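Local coordinates for protein DsbA-like disulfide oxidoreductase (Wolbachia endosymbiont of Drosophila melanogaster, PDB 6EEZ) that probably acts as a disulfide isomerase, a homotrimeric thiol-disulfide exchange protein of the thioredoxin superfamily that reshuffles disulfide bonds in substrate proteins, at residues G39-D42 against H47-A50; Q57-N60 against K65-F68; S167-A172 against N176-K181. One frame throughout, in Å; residues are numbered along the deposited sequence.

The three contacts join helices to one mixed sheet of a thioredoxin fold, and their centres lie about 13 Å from one another. Contact 1 belongs to the active site, for it holds Cys48 of the Cys45-Cys48 disulfide; contacts 2 and 3 seat the helices 52-60 and 175-185. Strands 36-41 and 65-70 are neighbours, and Gly39 N of contact 1 probably hydrogen-bonds Ile67 O of contact 2 at 2.9 Å. Contacts 2 and 3 touch helix to helix, Leu58 CD2 lying 4.0 Å from Leu178 CD1. Contact 3 meets contact 1 more slightly, where Ala172 CB packs 4.0 Å from His47 CD2.

Contact 1: G39-D42 against H47-A50; sequences GFLD and HCKA
With chi1 at -74°, Cys48 carries SG beside its own backbone N and over the end of strand 36-41, where Leu41, its chi1 at an off-staggered -93°, turns CG to meet the sulfur. Cys48 was modelled in two conformers; the contacts of its sulfur given here are those of one of them and to that extent tentative. The closest approach between two side chains is that of SG to Leu41 CG, at 3.6 Å. The leucine also reaches along the cysteine, CD2 resting 4.0 Å from Cys48 CB, so that its branched end lies against both heavy atoms of the Cys48 side chain. Just beyond Leu41 the strand ends, and in this conformer the next amide binds the same sulfur: Asp42 N donates to Cys48 SG over 3.3 Å, with a fairly straight N-H...S angle of 158°. The carbonyl of Asp42 is close too, its O atom 3.2 Å from Cys48 CB.

The arrangement is that of the thioredoxin fold, in which a CxxC motif at the start of a helix follows directly on a central strand. The Cys45-Cys48 disulfide is seen in the crystal, and Leu41, the last residue of the strand, and the Asp42 amide lie against its second cysteine. Thr159 and Pro160, probably the counterpart of the family's cis-proline loop, also touch Cys48.

The Asp42 carboxylate is engaged at both oxygens: OD1 bonds to Ser78 OG and to Ser44 N, while OD2 accepts from the amides of Ile73 and Leu74, which should fix the rotation of the group and with it the chain that presents the amide to sulfur. His100 and Leu104 of helix 96-105 pack on Leu41, enclosing the apolar part of the contact.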
loop_
_atom_site.group_PDB
_atom_site.type_symbol
_atom_site.label_atom_id
_atom_site.label_comp_id
_atom_site.label_asym_id
_atom_site.label_seq_id
_atom_site.Cartn_x
_atom_site.Cartn_y
_atom_site.Cartn_z
ATOM N N GLY A 39 -3.664 -3.358 0.390
ATOM C CA GLY A 39 -3.920 -2.225 -0.493
ATOM C C GLY A 39 -2.774 -2.043 -1.464
ATOM O O GLY A 39 -1.617 -2.153 -1.063
ATOM N N PHE A 40 -3.105 -1.812 -2.738
ATOM C CA PHE A 40 -2.110 -1.602 -3.808
ATOM C C PHE A 40 -2.248 -0.201 -4.380
ATOM O O PHE A 40 -3.287 0.129 -4.936
ATOM C CB PHE A 40 -2.273 -2.638 -4.924
ATOM C CG PHE A 40 -1.985 -4.054 -4.496
ATOM C CD1 PHE A 40 -2.948 -4.798 -3.840
ATOM C CD2 PHE A 40 -0.753 -4.638 -4.760
ATOM C CE1 PHE A 40 -2.698 -6.107 -3.459
ATOM C CE2 PHE A 40 -0.485 -5.926 -4.378
ATOM C CZ PHE A 40 -1.470 -6.676 -3.724
ATOM N N LEU A 41 -1.191 0.607 -4.246
ATOM C CA LEU A 41 -1.241 2.053 -4.518
ATOM C C LEU A 41 0.002 2.576 -5.253
ATOM O O LEU A 41 1.109 2.088 -5.067
ATOM C CB LEU A 41 -1.408 2.837 -3.197
ATOM C CG LEU A 41 -2.849 3.174 -2.759
ATOM C CD1 LEU A 41 -3.738 1.953 -2.269
ATOM C CD2 LEU A 41 -2.822 4.270 -1.694
ATOM N N ASP A 42 -0.227 3.566 -6.106
ATOM C CA ASP A 42 0.814 4.393 -6.706
ATOM C C ASP A 42 0.593 5.781 -6.122
ATOM O O ASP A 42 -0.522 6.306 -6.174
ATOM C CB ASP A 42 0.715 4.411 -8.230
ATOM C CG ASP A 42 1.826 5.194 -8.887
ATOM O OD1 ASP A 42 2.004 6.408 -8.580
ATOM O OD2 ASP A 42 2.529 4.586 -9.731
ATOM N N HIS A 47 -6.662 8.656 -8.050
ATOM C CA HIS A 47 -7.629 7.912 -7.245
ATOM C C HIS A 47 -6.966 7.366 -6.003
ATOM O O HIS A 47 -7.614 7.260 -4.982
ATOM C CB HIS A 47 -8.289 6.772 -8.027
ATOM C CG HIS A 47 -9.260 7.251 -9.051
ATOM N ND1 HIS A 47 -8.869 7.608 -10.323
ATOM C CD2 HIS A 47 -10.589 7.484 -8.985
ATOM C CE1 HIS A 47 -9.921 8.030 -11.005
ATOM N NE2 HIS A 47 -10.979 7.971 -10.216
ATOM N N CYS A 48 -5.683 7.043 -6.072
ATOM C CA CYS A 48 -4.964 6.581 -4.888
ATOM C C CYS A 48 -4.903 7.723 -3.872
ATOM O O CYS A 48 -5.126 7.520 -2.690
ATOM C CB CYS A 48 -3.547 6.090 -5.225
ATOM S SG CYS A 48 -3.455 4.457 -6.065
ATOM N N LYS A 49 -4.609 8.926 -4.346
ATOM C CA LYS A 49 -4.572 10.103 -3.486
ATOM C C LYS A 49 -5.930 10.353 -2.817
ATOM O O LYS A 49 -5.986 10.691 -1.647
ATOM C CB LYS A 49 -4.154 11.363 -4.285
ATOM C CG LYS A 49 -2.685 11.438 -4.690
ATOM C CD LYS A 49 -2.334 12.811 -5.305
ATOM C CE LYS A 49 -0.883 12.875 -5.776
ATOM N NZ LYS A 49 0.120 12.414 -4.742
ATOM N N ALA A 50 -7.023 10.181 -3.557
ATOM C CA ALA A 50 -8.340 10.583 -3.067
ATOM C C ALA A 50 -8.913 9.650 -1.990
ATOM O O ALA A 50 -9.783 10.053 -1.225
ATOM C CB ALA A 50 -9.299 10.675 -4.220
#

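Contact 2: Q57-N60 against K65-F68; sequences QLIN and KYIF
Ile59 closes a beta-alpha-beta crossover of the thioredoxin fold, packing helix 52-60 onto Tyr66 and Phe68 of strand 65-70, which runs parallel to strand 36-41 on the far side of the connection. Tyr66 points its CB at the helix; Phe68 leaves the strand to one side and brings only the end of its ring to Ile59, whose longer branch spans the two. CG1 lies beside the backbone N of Ile59 and the chain then runs on extended (chi2 177°), which sets CD1 between the two aromatic residues. CG1 sits 3.6 Å from Tyr66 CB at the root of that side chain, which it crosses at about a right angle, and CD1 touches Tyr66 CB and CG, both at 3.7 Å, as well as Phe68 CZ at 3.5 Å. The aromatic pair is itself packed, with Tyr66 CD1 3.4 Å above one face of the Phe68 ring, toward its rim. Tyr96 and His100 meet the Phe68 ring as well, while Ser28 of strand 27-29 is touched by both Ile59 and Phe68. Every bridging group is aliphatic or aromatic carbon, so this part of the helix meets the strand through apolar packing, with little directional demand.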
loop_
_atom_site.group_PDB
_atom_site.type_symbol
_atom_site.label_atom_id
_atom_site.label_comp_id
_atom_site.label_asym_id
_atom_site.label_seq_id
_atom_site.Cartn_x
_atom_site.Cartn_y
_atom_site.Cartn_z
ATOM N N GLN A 57 -9.465 5.836 7.821
ATOM C CA GLN A 57 -10.631 5.515 8.627
ATOM C C GLN A 57 -10.842 4.005 8.760
ATOM O O GLN A 57 -11.191 3.529 9.839
ATOM C CB GLN A 57 -11.878 6.196 8.048
ATOM C CG GLN A 57 -11.867 7.705 8.274
ATOM C CD GLN A 57 -13.002 8.439 7.592
ATOM O OE1 GLN A 57 -13.723 7.874 6.781
ATOM N NE2 GLN A 57 -13.158 9.716 7.917
ATOM N N LEU A 58 -10.607 3.249 7.688
ATOM C CA LEU A 58 -10.828 1.800 7.708
ATOM C C LEU A 58 -9.852 1.129 8.656
ATOM O O LEU A 58 -10.210 0.193 9.372
ATOM C CB LEU A 58 -10.688 1.210 6.311
ATOM C CG LEU A 58 -11.322 -0.170 6.103
ATOM C CD1 LEU A 58 -12.853 -0.072 6.183
ATOM C CD2 LEU A 58 -10.859 -0.767 4.748
ATOM N N ILE A 59 -8.617 1.627 8.654
ATOM C CA ILE A 59 -7.592 1.199 9.602
ATOM C C ILE A 59 -7.979 1.574 11.056
ATOM O O ILE A 59 -7.872 0.746 11.961
ATOM C CB ILE A 59 -6.210 1.804 9.185
ATOM C CG1 ILE A 59 -5.700 1.103 7.910
ATOM C CG2 ILE A 59 -5.173 1.648 10.264
ATOM C CD1 ILE A 59 -4.406 1.654 7.363
ATOM N N ASN A 60 -8.477 2.791 11.274
ATOM C CA ASN A 60 -8.731 3.283 12.632
ATOM C C ASN A 60 -9.974 2.637 13.250
ATOM O O ASN A 60 -10.076 2.556 14.470
ATOM C CB ASN A 60 -8.861 4.818 12.636
ATOM C CG ASN A 60 -8.800 5.416 14.039
ATOM O OD1 ASN A 60 -8.025 4.957 14.896
ATOM N ND2 ASN A 60 -9.616 6.448 14.286
ATOM N N LYS A 65 -6.075 -5.959 9.877
ATOM C CA LYS A 65 -4.699 -5.660 9.567
ATOM C C LYS A 65 -4.723 -5.129 8.147
ATOM O O LYS A 65 -5.363 -5.714 7.275
ATOM C CB LYS A 65 -3.780 -6.880 9.692
ATOM C CG LYS A 65 -2.301 -6.532 9.483
ATOM C CD LYS A 65 -1.353 -7.703 9.756
ATOM C CE LYS A 65 -1.248 -8.664 8.550
ATOM N NZ LYS A 65 0.074 -9.406 8.472
ATOM N N TYR A 66 -4.039 -4.018 7.926
ATOM C CA TYR A 66 -3.938 -3.414 6.608
ATOM C C TYR A 66 -2.486 -3.418 6.151
ATOM O O TYR A 66 -1.638 -2.728 6.718
ATOM C CB TYR A 66 -4.485 -2.003 6.623
ATOM C CG TYR A 66 -4.694 -1.401 5.233
ATOM C CD1 TYR A 66 -3.620 -0.899 4.495
ATOM C CD2 TYR A 66 -5.961 -1.326 4.678
ATOM C CE1 TYR A 66 -3.815 -0.337 3.210
ATOM C CE2 TYR A 66 -6.163 -0.777 3.418
ATOM C CZ TYR A 66 -5.091 -0.282 2.695
ATOM O OH TYR A 66 -5.328 0.257 1.469
ATOM N N ILE A 67 -2.210 -4.201 5.117
ATOM C CA ILE A 67 -0.877 -4.294 4.535
ATOM C C ILE A 67 -0.779 -3.325 3.355
ATOM O O ILE A 67 -1.716 -3.210 2.577
ATOM C CB ILE A 67 -0.580 -5.732 4.083
ATOM C CG1 ILE A 67 -0.667 -6.658 5.283
ATOM C CG2 ILE A 67 0.785 -5.839 3.399
ATOM C CD1 ILE A 67 -0.566 -8.108 4.943
ATOM N N PHE A 68 0.353 -2.633 3.241
ATOM C CA PHE A 68 0.582 -1.624 2.189
ATOM C C PHE A 68 1.516 -2.172 1.131
ATOM O O PHE A 68 2.674 -2.508 1.423
ATOM C CB PHE A 68 1.180 -0.340 2.764
ATOM C CG PHE A 68 0.318 0.320 3.807
ATOM C CD1 PHE A 68 -0.743 1.139 3.443
ATOM C CD2 PHE A 68 0.569 0.116 5.152
ATOM C CE1 PHE A 68 -1.546 1.756 4.406
ATOM C CE2 PHE A 68 -0.232 0.734 6.136
ATOM C CZ PHE A 68 -1.296 1.546 5.745
#

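Contact 3: S167-A172 against N176-K181; sequences SLFVGA and NVLRKK
Phe169 is the centre of the apolar contact between edge strand 167-170 and the C-terminal helix, meeting three of its residues. Leu178 lies over one ring face in a CH-pi contact: its CD2 is 3.9 Å from the ring centroid and 20° off the normal, and the leucine and phenylalanine run alongside in opposing senses. Val177 approaches the ring obliquely from the preceding helical position, CG1 coming 3.6 Å from Phe169 CE1. One turn further along, the aliphatic stem of Lys181 completes the set, with CB 4.1 Å from Phe169 CZ and CG at a similar distance.

The polar part is carried by the other end of the same lysine. Its chain bends at chi2 (71°), which swings the amino group back to the start of the strand, where Lys181 NZ donates to Ser167 OG over a short 2.7 Å. The same nitrogen forms a salt bridge with Asp166 OD1, and Glu184 adds a long, weak ion pair.

The backbone geometry is consistent with this order. The short strand and helix segments run antiparallel at 173°, their axes 11.0 Å apart, and Ser167 and Phe169 fall opposite Lys181 and Leu178 in turn. Such a strand, hairpin-linked to its neighbour 161-164 and followed by a helix returning across the sheet, is the beta-beta-alpha half of the thioredoxin fold. The helix also faces helix 52-60, where Leu178 packs on Leu58, and Arg179 forms a salt bridge to Asp61 near that helix's end.

Because Lys181 gives its stem to the phenylalanine and its amine to Ser167 and Asp166, apolar and ionic contacts share one side chain, and the positive charge near the surface is probably offset in part, chiefly by Asp166.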
loop_
_atom_site.group_PDB
_atom_site.type_symbol
_atom_site.label_atom_id
_atom_site.label_comp_id
_atom_site.label_asym_id
_atom_site.label_seq_id
_atom_site.Cartn_x
_atom_site.Cartn_y
_atom_site.Cartn_z
ATOM N N SER A 167 -12.053 -11.227 -1.416
ATOM C CA SER A 167 -12.612 -10.221 -2.309
ATOM C C SER A 167 -11.596 -9.205 -2.817
ATOM O O SER A 167 -10.607 -8.898 -2.164
ATOM C CB SER A 167 -13.735 -9.475 -1.603
ATOM O OG SER A 167 -14.794 -10.361 -1.289
ATOM N N LEU A 168 -11.859 -8.658 -3.992
ATOM C CA LEU A 168 -10.937 -7.705 -4.581
ATOM C C LEU A 168 -11.764 -6.543 -5.080
ATOM O O LEU A 168 -12.654 -6.718 -5.909
ATOM C CB LEU A 168 -10.103 -8.369 -5.690
ATOM C CG LEU A 168 -8.826 -7.651 -6.157
ATOM C CD1 LEU A 168 -7.851 -8.606 -6.848
ATOM C CD2 LEU A 168 -9.201 -6.571 -7.071
ATOM N N PHE A 169 -11.477 -5.369 -4.508
ATOM C CA PHE A 169 -12.173 -4.116 -4.823
ATOM C C PHE A 169 -11.286 -3.220 -5.678
ATOM O O PHE A 169 -10.163 -2.936 -5.300
ATOM C CB PHE A 169 -12.564 -3.392 -3.538
ATOM C CG PHE A 169 -13.503 -4.176 -2.668
ATOM C CD1 PHE A 169 -14.869 -4.147 -2.896
ATOM C CD2 PHE A 169 -13.014 -4.950 -1.640
ATOM C CE1 PHE A 169 -15.729 -4.868 -2.102
ATOM C CE2 PHE A 169 -13.871 -5.675 -0.840
ATOM C CZ PHE A 169 -15.234 -5.630 -1.073
ATOM N N VAL A 170 -11.782 -2.799 -6.834
ATOM C CA VAL A 170 -10.966 -2.068 -7.807
ATOM C C VAL A 170 -11.383 -0.577 -7.858
ATOM O O VAL A 170 -12.565 -0.262 -7.939
ATOM C CB VAL A 170 -11.089 -2.690 -9.241
ATOM C CG1 VAL A 170 -10.140 -2.005 -10.192
ATOM C CG2 VAL A 170 -10.788 -4.191 -9.233
ATOM N N GLY A 171 -10.417 0.330 -7.817
ATOM C CA GLY A 171 -10.713 1.753 -7.941
ATOM C C GLY A 171 -11.115 2.410 -6.616
ATOM O O GLY A 171 -10.802 1.899 -5.546
ATOM N N ALA A 172 -11.804 3.546 -6.698
ATOM C CA ALA A 172 -12.190 4.313 -5.517
ATOM C C ALA A 172 -13.455 3.750 -4.910
ATOM O O ALA A 172 -14.531 4.311 -5.064
ATOM C CB ALA A 172 -12.394 5.760 -5.859
ATOM N N ASN A 176 -18.303 2.563 2.792
ATOM C CA ASN A 176 -19.368 1.752 3.371
ATOM C C ASN A 176 -19.368 0.322 2.837
ATOM O O ASN A 176 -19.796 -0.600 3.520
ATOM C CB ASN A 176 -20.734 2.400 3.115
ATOM C CG ASN A 176 -21.081 2.473 1.635
ATOM O OD1 ASN A 176 -20.430 3.180 0.870
ATOM N ND2 ASN A 176 -22.125 1.757 1.228
ATOM N N VAL A 177 -18.882 0.137 1.617
ATOM C CA VAL A 177 -18.809 -1.199 1.025
ATOM C C VAL A 177 -17.692 -1.980 1.670
ATOM O O VAL A 177 -17.847 -3.153 2.022
ATOM C CB VAL A 177 -18.584 -1.124 -0.476
ATOM C CG1 VAL A 177 -18.330 -2.529 -1.080
ATOM C CG2 VAL A 177 -19.766 -0.451 -1.124
ATOM N N LEU A 178 -16.558 -1.320 1.822
ATOM C CA LEU A 178 -15.432 -1.912 2.506
ATOM C C LEU A 178 -15.791 -2.258 3.952
ATOM O O LEU A 178 -15.436 -3.326 4.439
ATOM C CB LEU A 178 -14.235 -0.970 2.463
ATOM C CG LEU A 178 -13.747 -0.554 1.067
ATOM C CD1 LEU A 178 -12.523 0.334 1.238
ATOM C CD2 LEU A 178 -13.405 -1.744 0.121
ATOM N N ARG A 179 -16.531 -1.383 4.625
ATOM C CA ARG A 179 -16.864 -1.611 6.040
ATOM C C ARG A 179 -17.810 -2.802 6.247
ATOM O O ARG A 179 -17.667 -3.549 7.212
ATOM C CB ARG A 179 -17.485 -0.346 6.667
ATOM C CG ARG A 179 -16.446 0.673 7.142
ATOM C CD ARG A 179 -17.072 1.917 7.746
ATOM N NE ARG A 179 -16.068 2.747 8.428
ATOM C CZ ARG A 179 -16.252 4.020 8.781
ATOM N NH1 ARG A 179 -17.401 4.621 8.513
ATOM N NH2 ARG A 179 -15.281 4.694 9.384
ATOM N N LYS A 180 -18.779 -2.952 5.353
ATOM C CA LYS A 180 -19.714 -4.067 5.395
ATOM C C LYS A 180 -18.985 -5.403 5.158
ATOM O O LYS A 180 -19.267 -6.398 5.828
ATOM C CB LYS A 180 -20.827 -3.854 4.355
ATOM C CG LYS A 180 -21.814 -5.021 4.209
ATOM C CD LYS A 180 -23.028 -4.670 3.338
ATOM C CE LYS A 180 -23.136 -5.587 2.104
ATOM N NZ LYS A 180 -24.492 -5.552 1.463
ATOM N N LYS A 181 -18.050 -5.426 4.208
ATOM C CA LYS A 181 -17.270 -6.633 3.962
ATOM C C LYS A 181 -16.425 -6.981 5.174
ATOM O O LYS A 181 -16.364 -8.138 5.581
ATOM C CB LYS A 181 -16.374 -6.471 2.740
ATOM C CG LYS A 181 -15.511 -7.693 2.441
ATOM C CD LYS A 181 -16.308 -8.877 1.926
ATOM C CE LYS A 181 -15.378 -10.070 1.719
ATOM N NZ LYS A 181 -15.942 -11.265 1.006
#